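Local coordinates for protein dehydrogenase (Chromobacterium violaceum, PDB 3Q2I) that binds NAD(H) and UDP-GlcNAcA and, as a WlbA dehydrogenase, probably oxidises the UDP-sugar on the way to 2,3-diacetamido-2,3-dideoxy-D-mannuronic acid, at residues M148-F153 and H283-E288; Q142-A147 and Q275-S280; A17-G22 and A65-M70; L41-D46 and G60-A65. All blocks are in the same frame, centred on the assembly; numbering follows the deposited sequence.

Overall arrangement
Contacts 1 and 2 lie together in the C-terminal alpha/beta domain, their centres 6 Å apart, and both use helix 139-149. Contact 2 is a buried, wholly apolar meeting of that helix with strand 273-279, whereas contact 1, at the partly exposed end of the same helix, is built round a salt bridge. One link between them is Asp-286, which holds Arg-152 and also takes the indole N-H of Trp-277. Contacts 3 and 4 sit in the Rossmann domain, 42 to 45 Å away between centres, and both touch the dinucleotide. Contact 3 is buried and packs a helix over strand 14-19; contact 4, at an outer strand of the parallel sheet, is partly buried and supplies sheet hydrogen bonds and the ribose carboxylate.

Contact 1. Residues M148-F153 and H283-E288; sequences MQEKRF and HAMDEE
Arg-152 and Asp-286 meet from opposite directions in a bidentate, end-on salt bridge that ties the turn after helix 139-149, closed by a Schellman motif at Lys-151, to the 3-10 segment 284-287. Arg-152 NH2 gives a fairly straight bond of 2.7 Å to Asp-286 OD1, which lies in the guanidinium plane. Arg-152 NH1 reaches Asp-286 OD2 at 2.8 Å on its syn lone pair; OD2 lies 26° out of the guanidinium plane, the two flat groups being twisted against each other rather than coplanar. The bend of the arginine chain at chi3 (70°) turns its end toward the carboxylate. Asp-286 OD2 is held a second time, from above the carboxylate plane, by the backbone N of His-283, while OD1 also accepts from Trp-277 NE1; the carboxylate thus bridges three residues. One guanidinium face is covered by His-283, whose CB stands over its centre, 3.3 Å from Arg-152 CZ. Phe-279 adds a cation-pi contact to the same arginine. Met-285 comes against Arg-152 from the opposite direction, with CG 3.4 Å from NH2, and bends at chi3 so that its methyl reaches both Arg-152 CD and Glu-150 CG. That methyl also lies over one face of the His-283 ring, offset toward the rim. The ring itself is fixed in rotation at its edge, where His-283 ND1 accepts the backbone N-H of Met-285, in plane, at 2.8 Å and 172°.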
# COMPACT_ATOMS: atom_id res chain seq x y z
N MET A 148 2.55 -23.93 -31.68
CA MET A 148 3.30 -22.96 -30.88
C MET A 148 4.79 -23.05 -31.22
O MET A 148 5.40 -22.03 -31.52
CB MET A 148 3.13 -23.22 -29.39
CG MET A 148 1.91 -22.58 -28.79
SD MET A 148 1.72 -20.86 -29.31
CE MET A 148 -0.02 -20.71 -29.01
N GLN A 149 5.36 -24.25 -31.14
CA GLN A 149 6.79 -24.43 -31.47
C GLN A 149 7.17 -23.92 -32.87
O GLN A 149 8.27 -23.41 -33.08
CB GLN A 149 7.20 -25.90 -31.33
CG GLN A 149 7.27 -26.37 -29.88
CD GLN A 149 7.22 -27.88 -29.71
OE1 GLN A 149 6.92 -28.62 -30.66
NE2 GLN A 149 7.55 -28.35 -28.53
N GLU A 150 6.27 -24.07 -33.83
CA GLU A 150 6.52 -23.56 -35.18
C GLU A 150 6.28 -22.05 -35.33
O GLU A 150 6.50 -21.51 -36.41
CB GLU A 150 5.67 -24.32 -36.19
CG GLU A 150 5.78 -25.81 -36.07
CD GLU A 150 6.67 -26.35 -37.16
OE1 GLU A 150 6.11 -26.97 -38.10
OE2 GLU A 150 7.89 -26.09 -37.10
N LYS A 151 5.82 -21.39 -34.28
CA LYS A 151 5.43 -19.97 -34.34
C LYS A 151 4.31 -19.66 -35.32
O LYS A 151 4.28 -18.61 -35.95
CB LYS A 151 6.66 -19.09 -34.61
CG LYS A 151 7.90 -19.64 -33.94
CD LYS A 151 9.06 -18.66 -33.94
CE LYS A 151 9.91 -18.86 -32.69
NZ LYS A 151 10.24 -17.54 -32.06
N ARG A 152 3.34 -20.56 -35.45
CA ARG A 152 2.28 -20.36 -36.42
C ARG A 152 1.38 -19.16 -36.08
O ARG A 152 0.76 -18.59 -36.96
CB ARG A 152 1.46 -21.64 -36.58
CG ARG A 152 2.31 -22.81 -37.10
CD ARG A 152 1.39 -23.97 -37.44
NE ARG A 152 0.60 -23.65 -38.63
CZ ARG A 152 -0.44 -24.38 -39.04
NH1 ARG A 152 -1.11 -24.01 -40.12
NH2 ARG A 152 -0.86 -25.40 -38.31
N PHE A 153 1.33 -18.77 -34.80
CA PHE A 153 0.43 -17.67 -34.44
C PHE A 153 1.09 -16.30 -34.64
O PHE A 153 0.43 -15.25 -34.60
CB PHE A 153 0.00 -17.77 -32.96
CG PHE A 153 -0.89 -18.94 -32.66
CD1 PHE A 153 -2.28 -18.81 -32.70
CD2 PHE A 153 -0.36 -20.15 -32.25
CE1 PHE A 153 -3.11 -19.86 -32.36
CE2 PHE A 153 -1.18 -21.21 -31.94
CZ PHE A 153 -2.56 -21.09 -31.99
N HIS A 283 0.01 -25.80 -43.08
CA HIS A 283 1.13 -26.57 -42.56
C HIS A 283 0.78 -28.05 -42.68
O HIS A 283 -0.39 -28.41 -42.61
CB HIS A 283 1.36 -26.23 -41.07
CG HIS A 283 2.59 -26.85 -40.48
ND1 HIS A 283 2.65 -28.18 -40.10
CD2 HIS A 283 3.79 -26.32 -40.16
CE1 HIS A 283 3.85 -28.44 -39.61
NE2 HIS A 283 4.55 -27.33 -39.61
N ALA A 284 1.79 -28.90 -42.85
CA ALA A 284 1.60 -30.35 -42.88
C ALA A 284 0.70 -30.83 -41.75
O ALA A 284 -0.21 -31.66 -41.95
CB ALA A 284 2.95 -31.07 -42.83
N MET A 285 0.91 -30.28 -40.55
CA MET A 285 0.17 -30.73 -39.37
C MET A 285 -1.33 -30.51 -39.51
O MET A 285 -2.10 -31.17 -38.83
CB MET A 285 0.70 -30.07 -38.09
CG MET A 285 0.22 -28.64 -37.92
SD MET A 285 0.71 -27.86 -36.35
CE MET A 285 2.47 -27.56 -36.58
N ASP A 286 -1.76 -29.63 -40.41
CA ASP A 286 -3.19 -29.37 -40.60
C ASP A 286 -4.07 -30.52 -41.10
O ASP A 286 -5.29 -30.49 -40.94
CB ASP A 286 -3.43 -28.13 -41.47
CG ASP A 286 -2.85 -26.87 -40.86
OD1 ASP A 286 -2.81 -26.76 -39.61
OD2 ASP A 286 -2.43 -25.99 -41.66
N GLU A 287 -3.47 -31.55 -41.70
CA GLU A 287 -4.28 -32.68 -42.14
C GLU A 287 -4.56 -33.75 -41.08
O GLU A 287 -5.39 -34.63 -41.27
CB GLU A 287 -3.77 -33.29 -43.45
CG GLU A 287 -2.28 -33.58 -43.51
CD GLU A 287 -1.74 -33.44 -44.93
OE1 GLU A 287 -0.51 -33.31 -45.10
OE2 GLU A 287 -2.56 -33.46 -45.88
N GLU A 288 -3.93 -33.61 -39.92
CA GLU A 288 -4.18 -34.48 -38.78
C GLU A 288 -5.40 -34.04 -37.97
O GLU A 288 -5.77 -34.69 -36.99
CB GLU A 288 -2.93 -34.52 -37.89
CG GLU A 288 -1.67 -34.79 -38.70
CD GLU A 288 -0.38 -34.52 -37.93
OE1 GLU A 288 -0.34 -34.79 -36.71
OE2 GLU A 288 0.59 -34.07 -38.56

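Contact 2. Residues Q142-A147 and Q275-S280; sequences QLLKRA and QHWEFS
With CG swung opposite its backbone N (chi1 -167°), Trp-277 carries its indole from strand 273-279 across to helix 139-149, and the six-membered end of the ring leads. Phe-279, two residues on along the strand, has CG opposite the carbonyl carbon instead (chi1 -70°), which brings its CZ to Ala-147, one turn further along the helix from Leu-143. The tip of the indole, Trp-277 CH2, meets Leu-143 CB at 3.9 Å from an oblique direction, and the backbone O of Leu-143 lies at the ring edge, in its plane. Beside it, Trp-277 CZ3 is 4.2 Å from Leu-144 CD2, the end of a side chain that leaves the helix pointing elsewhere and comes back within touch. Ala-147 touches both aromatics: its CB is 4.4 Å from Trp-277 CH2 and 4.1 Å from Phe-279 CZ. The two rings also meet each other, CE2 of Phe-279 standing over the rim of one indole face. No hydrogen bond crosses between the two segments; the indole NE1 is satisfied by Asp-286. Val-264 on strand 262-267 extends the apolar layer, touching Leu-144, Trp-277 and Phe-279. This is helix-on-sheet packing of an alpha/beta domain: helix segment 142-147 runs at 20° to strand segment 275-279, at one edge of the chain's mixed sheet.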
# COMPACT_ATOMS: atom_id res chain seq x y z
N GLN A 142 -1.06 -31.84 -28.19
CA GLN A 142 0.12 -31.95 -29.04
C GLN A 142 0.12 -31.12 -30.31
O GLN A 142 1.11 -30.46 -30.62
CB GLN A 142 0.42 -33.42 -29.32
CG GLN A 142 1.07 -34.11 -28.13
CD GLN A 142 2.43 -33.53 -27.74
OE1 GLN A 142 3.31 -33.41 -28.58
NE2 GLN A 142 2.61 -33.15 -26.46
N LEU A 143 -0.99 -31.10 -31.04
CA LEU A 143 -1.04 -30.22 -32.20
C LEU A 143 -0.88 -28.74 -31.84
O LEU A 143 -0.20 -28.00 -32.54
CB LEU A 143 -2.36 -30.37 -32.97
CG LEU A 143 -2.39 -31.53 -33.98
CD1 LEU A 143 -3.84 -31.81 -34.45
CD2 LEU A 143 -1.53 -31.08 -35.13
N LEU A 144 -1.61 -28.30 -30.82
CA LEU A 144 -1.45 -26.96 -30.28
C LEU A 144 0.02 -26.72 -29.95
O LEU A 144 0.58 -25.69 -30.33
CB LEU A 144 -2.26 -26.79 -28.98
CG LEU A 144 -3.71 -26.33 -29.11
CD1 LEU A 144 -4.40 -26.34 -27.75
CD2 LEU A 144 -3.80 -24.98 -29.80
N LYS A 145 0.63 -27.63 -29.20
CA LYS A 145 2.03 -27.41 -28.85
C LYS A 145 2.92 -27.27 -30.10
O LYS A 145 3.81 -26.41 -30.18
CB LYS A 145 2.54 -28.51 -27.92
CG LYS A 145 4.01 -28.32 -27.51
CD LYS A 145 4.26 -27.11 -26.57
CE LYS A 145 5.70 -27.09 -26.04
NZ LYS A 145 6.03 -25.91 -25.17
N ARG A 146 2.69 -28.16 -31.06
CA ARG A 146 3.42 -28.07 -32.32
C ARG A 146 3.21 -26.74 -33.04
O ARG A 146 4.16 -26.11 -33.53
CB ARG A 146 3.09 -29.29 -33.18
CG ARG A 146 3.81 -30.53 -32.70
CD ARG A 146 3.29 -31.83 -33.34
NE ARG A 146 3.34 -31.80 -34.81
CZ ARG A 146 2.52 -32.49 -35.60
NH1 ARG A 146 1.59 -33.28 -35.09
NH2 ARG A 146 2.63 -32.39 -36.92
N ALA A 147 1.96 -26.27 -33.08
CA ALA A 147 1.71 -24.98 -33.70
C ALA A 147 2.49 -23.88 -33.01
O ALA A 147 3.04 -23.01 -33.66
CB ALA A 147 0.21 -24.67 -33.76
N GLN A 275 -12.27 -27.08 -32.67
CA GLN A 275 -13.48 -26.37 -33.11
C GLN A 275 -13.17 -25.20 -34.04
O GLN A 275 -14.01 -24.77 -34.82
CB GLN A 275 -14.23 -25.85 -31.88
CG GLN A 275 -14.81 -26.96 -31.06
CD GLN A 275 -15.49 -26.45 -29.80
OE1 GLN A 275 -15.24 -25.32 -29.38
NE2 GLN A 275 -16.31 -27.29 -29.16
N HIS A 276 -11.96 -24.66 -33.97
CA HIS A 276 -11.62 -23.53 -34.81
C HIS A 276 -10.12 -23.59 -35.02
O HIS A 276 -9.39 -23.80 -34.05
CB HIS A 276 -11.99 -22.20 -34.18
CG HIS A 276 -11.86 -21.05 -35.14
ND1 HIS A 276 -12.84 -20.74 -36.06
CD2 HIS A 276 -10.89 -20.12 -35.31
CE1 HIS A 276 -12.47 -19.69 -36.77
NE2 HIS A 276 -11.28 -19.30 -36.34
N TRP A 277 -9.67 -23.51 -36.27
CA TRP A 277 -8.28 -23.79 -36.61
C TRP A 277 -7.85 -23.01 -37.85
O TRP A 277 -7.92 -23.53 -38.99
CB TRP A 277 -8.04 -25.30 -36.76
CG TRP A 277 -6.56 -25.68 -36.80
CD1 TRP A 277 -5.77 -25.76 -37.92
CD2 TRP A 277 -5.74 -26.07 -35.70
NE1 TRP A 277 -4.50 -26.12 -37.57
CE2 TRP A 277 -4.45 -26.34 -36.21
CE3 TRP A 277 -5.95 -26.18 -34.32
CZ2 TRP A 277 -3.37 -26.72 -35.39
CZ3 TRP A 277 -4.89 -26.54 -33.51
CH2 TRP A 277 -3.62 -26.82 -34.04
N GLU A 278 -7.49 -21.75 -37.69
CA GLU A 278 -7.30 -20.85 -38.82
C GLU A 278 -5.95 -20.14 -38.78
O GLU A 278 -5.66 -19.35 -37.87
CB GLU A 278 -8.50 -19.88 -38.94
CG GLU A 278 -8.31 -18.78 -39.97
CD GLU A 278 -9.60 -18.07 -40.41
OE1 GLU A 278 -9.57 -17.42 -41.48
OE2 GLU A 278 -10.63 -18.15 -39.70
N PHE A 279 -5.09 -20.46 -39.74
CA PHE A 279 -3.75 -19.88 -39.79
C PHE A 279 -3.47 -19.14 -41.09
O PHE A 279 -4.10 -19.46 -42.12
CB PHE A 279 -2.70 -20.96 -39.52
CG PHE A 279 -2.70 -21.46 -38.11
CD1 PHE A 279 -2.01 -20.77 -37.11
CD2 PHE A 279 -3.39 -22.60 -37.76
CE1 PHE A 279 -2.01 -21.24 -35.80
CE2 PHE A 279 -3.43 -23.08 -36.47
CZ PHE A 279 -2.70 -22.39 -35.47
N SER A 280 -2.55 -18.18 -41.07
CA SER A 280 -2.28 -17.37 -42.25
C SER A 280 -1.60 -18.20 -43.33
O SER A 280 -1.79 -17.90 -44.51
CB SER A 280 -1.47 -16.11 -41.95
OG SER A 280 -0.14 -16.41 -41.56

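Contact 3. Residues A17-G22 and A65-M70; sequences ALVGCG and ASLTDM. With NAI (1,4-dihydronicotinamide adenine dinucleotide), chain B.
Met-70 reaches from helix 67-73 over strand 14-19, its sulfur 3.9 Å from Ala-17 CB and its methyl 4.0 Å from Val-19 CB. The chain runs extended through chi1 and chi2 and then turns at chi3 (77°), which lays Met-70 CE along the strand between these two residues, 3.7 Å from the backbone O of Leu-18. Leu-67, one turn earlier, makes a looser apolar contact: its CD1 is 4.3 Å from Val-19 CG1. Val-19 splits its branches between two partners, since CG2, opposite the backbone N, touches the adenine of the dinucleotide at C2A, 3.4 Å away. The strand then leads into Gly-20 and Gly-22, which fit the glycine-rich Rossmann turn and pass close under the adenosine ribose; Gly-22 CA is 3.4 Å from NAI O5B. At the helix start, Ser-66 is the N-cap, its OG accepting from Asp-69 N at 3.2 Å. Helix 67-73 thus lies across the inner strands of the parallel sheet: Met-70 also touches Asp-43 and Cys-45 on strand 39-45, and Leu-67 packs against Gln-91 and Glu-94 of helix 88-97.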
# COMPACT_ATOMS: atom_id res chain seq x y z
N ALA A 17 7.58 -49.14 -6.92
CA ALA A 17 6.80 -49.34 -5.70
C ALA A 17 5.75 -48.23 -5.70
O ALA A 17 5.93 -47.18 -6.38
CB ALA A 17 7.67 -49.23 -4.46
N LEU A 18 4.61 -48.49 -5.06
CA LEU A 18 3.56 -47.47 -5.06
C LEU A 18 2.98 -47.23 -3.67
O LEU A 18 2.73 -48.16 -2.90
CB LEU A 18 2.46 -47.80 -6.06
CG LEU A 18 1.16 -46.98 -6.15
CD1 LEU A 18 0.63 -46.88 -7.53
CD2 LEU A 18 0.07 -47.35 -5.13
N VAL A 19 2.75 -45.97 -3.32
CA VAL A 19 2.13 -45.67 -2.03
C VAL A 19 0.85 -44.88 -2.23
O VAL A 19 0.82 -43.91 -3.01
CB VAL A 19 3.12 -44.96 -1.05
CG1 VAL A 19 3.71 -43.71 -1.66
CG2 VAL A 19 2.48 -44.69 0.29
N GLY A 20 -0.21 -45.36 -1.59
CA GLY A 20 -1.55 -44.79 -1.79
C GLY A 20 -2.45 -45.52 -2.77
O GLY A 20 -2.54 -45.22 -3.95
N CYS A 21 -3.12 -46.55 -2.23
CA CYS A 21 -3.78 -47.48 -3.11
C CYS A 21 -5.24 -47.04 -3.23
O CYS A 21 -6.16 -47.75 -2.78
CB CYS A 21 -3.76 -48.86 -2.44
SG CYS A 21 -2.10 -49.60 -2.49
N GLY A 22 -5.46 -45.84 -3.76
CA GLY A 22 -6.83 -45.35 -3.99
C GLY A 22 -7.27 -45.30 -5.44
O GLY A 22 -6.90 -46.14 -6.28
N ALA A 65 2.30 -51.51 5.42
CA ALA A 65 1.38 -50.67 6.17
C ALA A 65 1.88 -49.24 6.40
O ALA A 65 1.11 -48.39 6.84
CB ALA A 65 1.04 -51.31 7.50
N SER A 66 3.18 -49.01 6.20
CA SER A 66 3.71 -47.65 6.25
C SER A 66 4.72 -47.44 5.13
O SER A 66 5.40 -48.37 4.70
CB SER A 66 4.29 -47.33 7.61
OG SER A 66 5.60 -47.84 7.72
N LEU A 67 4.87 -46.20 4.67
CA LEU A 67 5.87 -45.87 3.68
C LEU A 67 7.27 -46.14 4.20
O LEU A 67 8.13 -46.65 3.47
CB LEU A 67 5.70 -44.39 3.23
CG LEU A 67 6.85 -43.95 2.33
CD1 LEU A 67 6.87 -44.68 1.03
CD2 LEU A 67 6.67 -42.45 2.04
N THR A 68 7.52 -45.78 5.45
CA THR A 68 8.84 -45.90 6.03
C THR A 68 9.33 -47.36 6.02
O THR A 68 10.48 -47.62 5.68
CB THR A 68 8.92 -45.35 7.45
OG1 THR A 68 8.59 -43.94 7.46
CG2 THR A 68 10.34 -45.47 7.97
N ASP A 69 8.42 -48.28 6.34
CA ASP A 69 8.71 -49.72 6.18
C ASP A 69 8.94 -50.13 4.74
O ASP A 69 9.90 -50.87 4.47
CB ASP A 69 7.54 -50.54 6.69
CG ASP A 69 7.39 -50.46 8.17
OD1 ASP A 69 8.35 -49.99 8.82
OD2 ASP A 69 6.32 -50.85 8.68
N MET A 70 8.05 -49.77 3.82
CA MET A 70 8.24 -50.14 2.43
C MET A 70 9.62 -49.68 1.95
O MET A 70 10.29 -50.41 1.20
CB MET A 70 7.09 -49.67 1.52
CG MET A 70 7.29 -49.90 0.04
SD MET A 70 5.87 -49.63 -1.04
CE MET A 70 5.91 -47.82 -1.06
PA NAI B . -7.85 -41.42 -2.83
O1A NAI B . -8.41 -40.82 -1.61
O2A NAI B . -8.78 -42.34 -3.74
O5B NAI B . -6.54 -42.27 -2.57
C5B NAI B . -6.14 -42.15 -1.24
C4B NAI B . -5.15 -43.26 -0.94
O4B NAI B . -3.99 -42.85 -0.18
C3B NAI B . -6.09 -44.00 0.02
O3B NAI B . -6.19 -45.39 -0.33
C2B NAI B . -5.56 -43.66 1.42
O2B NAI B . -5.83 -44.65 2.41
C1B NAI B . -4.06 -43.58 1.07
N9A NAI B . -3.26 -42.94 2.09
C8A NAI B . -3.56 -41.77 2.76
N7A NAI B . -2.56 -41.48 3.54
C5A NAI B . -1.52 -42.36 3.36
C6A NAI B . -0.24 -42.55 3.92
N6A NAI B . 0.28 -41.69 4.86
N1A NAI B . 0.49 -43.60 3.51
C2A NAI B . -0.00 -44.44 2.62
N3A NAI B . -1.20 -44.33 2.05
C4A NAI B . -1.99 -43.31 2.43
O3 NAI B . -7.33 -40.24 -3.76
PN NAI B . -7.02 -40.25 -5.27
O1N NAI B . -8.16 -39.67 -6.06
O2N NAI B . -6.43 -41.57 -5.81
O5D NAI B . -5.99 -39.01 -5.52
C5D NAI B . -4.68 -39.44 -5.23
C4D NAI B . -3.64 -38.45 -5.75
O4D NAI B . -3.74 -38.54 -7.18
C3D NAI B . -3.96 -36.96 -5.45
O3D NAI B . -2.70 -36.30 -5.34
C2D NAI B . -4.65 -36.47 -6.73
O2D NAI B . -4.41 -35.09 -6.99
C1D NAI B . -3.97 -37.31 -7.85
N1N NAI B . -4.80 -37.49 -9.02
C2N NAI B . -4.30 -37.22 -10.21
C3N NAI B . -5.07 -37.30 -11.38
C7N NAI B . -4.49 -37.03 -12.71
O7N NAI B . -5.11 -36.66 -13.69
N7N NAI B . -3.15 -37.20 -12.91
C4N NAI B . -6.45 -37.57 -11.22
C5N NAI B . -6.89 -37.94 -9.96
C6N NAI B . -6.07 -37.88 -8.87

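Contact 4. Residues L41-D46 and G60-A65; sequences LIDVCD and GARGHA. With NAI (1,4-dihydronicotinamide adenine dinucleotide), chain B.
His-64 NE2 gives a straight bond (167°) to Asp-43 OD1, at 2.8 Å, across strands 62-64 and 39-45. The histidine has CG opposite its carbonyl carbon (chi1 -56°), which carries the ring back along the strand to the carboxylate. The donor approaches on the anti side of that carboxylate, 28° out of its plane, while the oxygen lies in the ring plane; the other oxygen, OD2, is taken by Thr-74. Beside these side chains runs a parallel ladder. Val-44 N donates to Arg-62 O at 2.7 Å and Asp-46 N to His-64 O at 3.3 Å. Arg-62 N donates to Ile-42 O, and the bond from His-64 N to Val-44 O is weak. Arg-62 runs alongside Asp-43, pointing the same way, with Arg-62 CD 3.5 Å from Asp-43 OD1. On the other side of the sheet, Ala-61 CB packs 3.9 Å from Val-44 CG1, and helix 49-59 covers Val-44 with Leu-52 and Val-56, completing the beta-alpha-beta unit. Just after strand 39-45, Asp-46 takes both hydroxyls of the adenosine ribose: NAI O2B donates to Asp-46 OD1 at 2.8 Å and NAI O3B to Asp-46 OD2 at 2.5 Å. Two backbone N-H groups, of Cys-21 and Asp-48, probably help to hold this carboxylate in place. An acid just past the end of the second strand, binding both ribose hydroxyls, is characteristic of NAD-dependent Rossmann enzymes: it would probably repel the 2'-phosphate of NADP, consistent with the NADH bound here.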
# COMPACT_ATOMS: atom_id res chain seq x y z
N LEU A 41 5.61 -53.97 -10.86
CA LEU A 41 5.24 -53.37 -9.58
C LEU A 41 5.48 -54.40 -8.48
O LEU A 41 4.77 -55.41 -8.42
CB LEU A 41 3.78 -52.91 -9.63
CG LEU A 41 3.24 -52.29 -8.34
CD1 LEU A 41 3.88 -50.92 -8.09
CD2 LEU A 41 1.75 -52.11 -8.63
N ILE A 42 6.44 -54.15 -7.61
CA ILE A 42 6.89 -55.13 -6.64
C ILE A 42 6.47 -54.87 -5.21
O ILE A 42 6.58 -55.75 -4.35
CB ILE A 42 8.43 -55.34 -6.71
CG1 ILE A 42 9.14 -53.98 -6.63
CG2 ILE A 42 8.82 -55.94 -8.07
CD1 ILE A 42 10.58 -54.06 -6.12
N ASP A 43 5.99 -53.65 -4.90
CA ASP A 43 5.65 -53.33 -3.53
C ASP A 43 4.57 -52.24 -3.54
O ASP A 43 4.63 -51.36 -4.39
CB ASP A 43 6.88 -52.77 -2.82
CG ASP A 43 7.94 -53.82 -2.59
OD1 ASP A 43 7.79 -54.58 -1.60
OD2 ASP A 43 8.89 -53.87 -3.40
N VAL A 44 3.57 -52.39 -2.68
CA VAL A 44 2.48 -51.41 -2.58
C VAL A 44 2.28 -51.08 -1.11
O VAL A 44 2.59 -51.86 -0.20
CB VAL A 44 1.15 -51.84 -3.24
CG1 VAL A 44 1.27 -51.88 -4.73
CG2 VAL A 44 0.62 -53.18 -2.65
N CYS A 45 1.79 -49.85 -0.85
CA CYS A 45 1.67 -49.39 0.51
C CYS A 45 0.37 -48.59 0.66
O CYS A 45 0.05 -47.77 -0.20
CB CYS A 45 2.84 -48.45 0.86
SG CYS A 45 2.66 -47.67 2.47
N ASP A 46 -0.37 -48.88 1.73
CA ASP A 46 -1.54 -48.10 2.13
C ASP A 46 -1.81 -48.20 3.62
O ASP A 46 -1.62 -49.28 4.23
CB ASP A 46 -2.78 -48.42 1.27
CG ASP A 46 -3.80 -47.28 1.26
OD1 ASP A 46 -4.20 -46.87 2.38
OD2 ASP A 46 -4.16 -46.80 0.17
N GLY A 60 -0.28 -58.50 -7.26
CA GLY A 60 0.69 -59.50 -6.83
C GLY A 60 1.87 -58.94 -6.05
O GLY A 60 2.72 -59.68 -5.54
N ALA A 61 1.97 -57.61 -5.97
CA ALA A 61 3.05 -56.95 -5.26
C ALA A 61 3.01 -57.29 -3.78
O ALA A 61 1.92 -57.59 -3.29
CB ALA A 61 2.86 -55.42 -5.42
N ARG A 62 4.13 -57.19 -3.06
CA ARG A 62 4.09 -57.24 -1.61
C ARG A 62 3.44 -56.00 -1.03
O ARG A 62 3.64 -54.89 -1.57
CB ARG A 62 5.48 -57.32 -0.98
CG ARG A 62 6.38 -58.42 -1.52
CD ARG A 62 7.83 -58.10 -1.18
NE ARG A 62 8.63 -59.30 -1.00
CZ ARG A 62 9.65 -59.66 -1.78
NH1 ARG A 62 10.00 -58.88 -2.80
NH2 ARG A 62 10.31 -60.78 -1.52
N GLY A 63 2.80 -56.18 0.12
CA GLY A 63 2.06 -55.09 0.80
C GLY A 63 2.79 -54.53 2.00
O GLY A 63 3.48 -55.24 2.72
N HIS A 64 2.60 -53.23 2.28
CA HIS A 64 3.19 -52.65 3.48
C HIS A 64 2.24 -51.65 4.10
O HIS A 64 1.53 -50.96 3.36
CB HIS A 64 4.46 -51.89 3.08
CG HIS A 64 5.46 -52.73 2.35
ND1 HIS A 64 6.54 -53.31 2.98
CD2 HIS A 64 5.57 -53.07 1.04
CE1 HIS A 64 7.26 -53.97 2.10
NE2 HIS A 64 6.70 -53.84 0.91
N ALA A 65 2.30 -51.51 5.42
CA ALA A 65 1.38 -50.67 6.17
C ALA A 65 1.88 -49.24 6.40
O ALA A 65 1.11 -48.39 6.84
CB ALA A 65 1.04 -51.31 7.50
PA NAI B . -7.85 -41.42 -2.83
O1A NAI B . -8.41 -40.82 -1.61
O2A NAI B . -8.78 -42.34 -3.74
O5B NAI B . -6.54 -42.27 -2.57
C5B NAI B . -6.14 -42.15 -1.24
C4B NAI B . -5.15 -43.26 -0.94
O4B NAI B . -3.99 -42.85 -0.18
C3B NAI B . -6.09 -44.00 0.02
O3B NAI B . -6.19 -45.39 -0.33
C2B NAI B . -5.56 -43.66 1.42
O2B NAI B . -5.83 -44.65 2.41
C1B NAI B . -4.06 -43.58 1.07
N9A NAI B . -3.26 -42.94 2.09
C8A NAI B . -3.56 -41.77 2.76
N7A NAI B . -2.56 -41.48 3.54
C5A NAI B . -1.52 -42.36 3.36
C6A NAI B . -0.24 -42.55 3.92
N6A NAI B . 0.28 -41.69 4.86
N1A NAI B . 0.49 -43.60 3.51
C2A NAI B . -0.00 -44.44 2.62
N3A NAI B . -1.20 -44.33 2.05
C4A NAI B . -1.99 -43.31 2.43
O3 NAI B . -7.33 -40.24 -3.76
PN NAI B . -7.02 -40.25 -5.27
O1N NAI B . -8.16 -39.67 -6.06
O2N NAI B . -6.43 -41.57 -5.81
O5D NAI B . -5.99 -39.01 -5.52
C5D NAI B . -4.68 -39.44 -5.23
C4D NAI B . -3.64 -38.45 -5.75
O4D NAI B . -3.74 -38.54 -7.18
C3D NAI B . -3.96 -36.96 -5.45
O3D NAI B . -2.70 -36.30 -5.34
C2D NAI B . -4.65 -36.47 -6.73
O2D NAI B . -4.41 -35.09 -6.99
C1D NAI B . -3.97 -37.31 -7.85
N1N NAI B . -4.80 -37.49 -9.02
C2N NAI B . -4.30 -37.22 -10.21
C3N NAI B . -5.07 -37.30 -11.38
C7N NAI B . -4.49 -37.03 -12.71
O7N NAI B . -5.11 -36.66 -13.69
N7N NAI B . -3.15 -37.20 -12.91
C4N NAI B . -6.45 -37.57 -11.22
C5N NAI B . -6.89 -37.94 -9.96
C6N NAI B . -6.07 -37.88 -8.87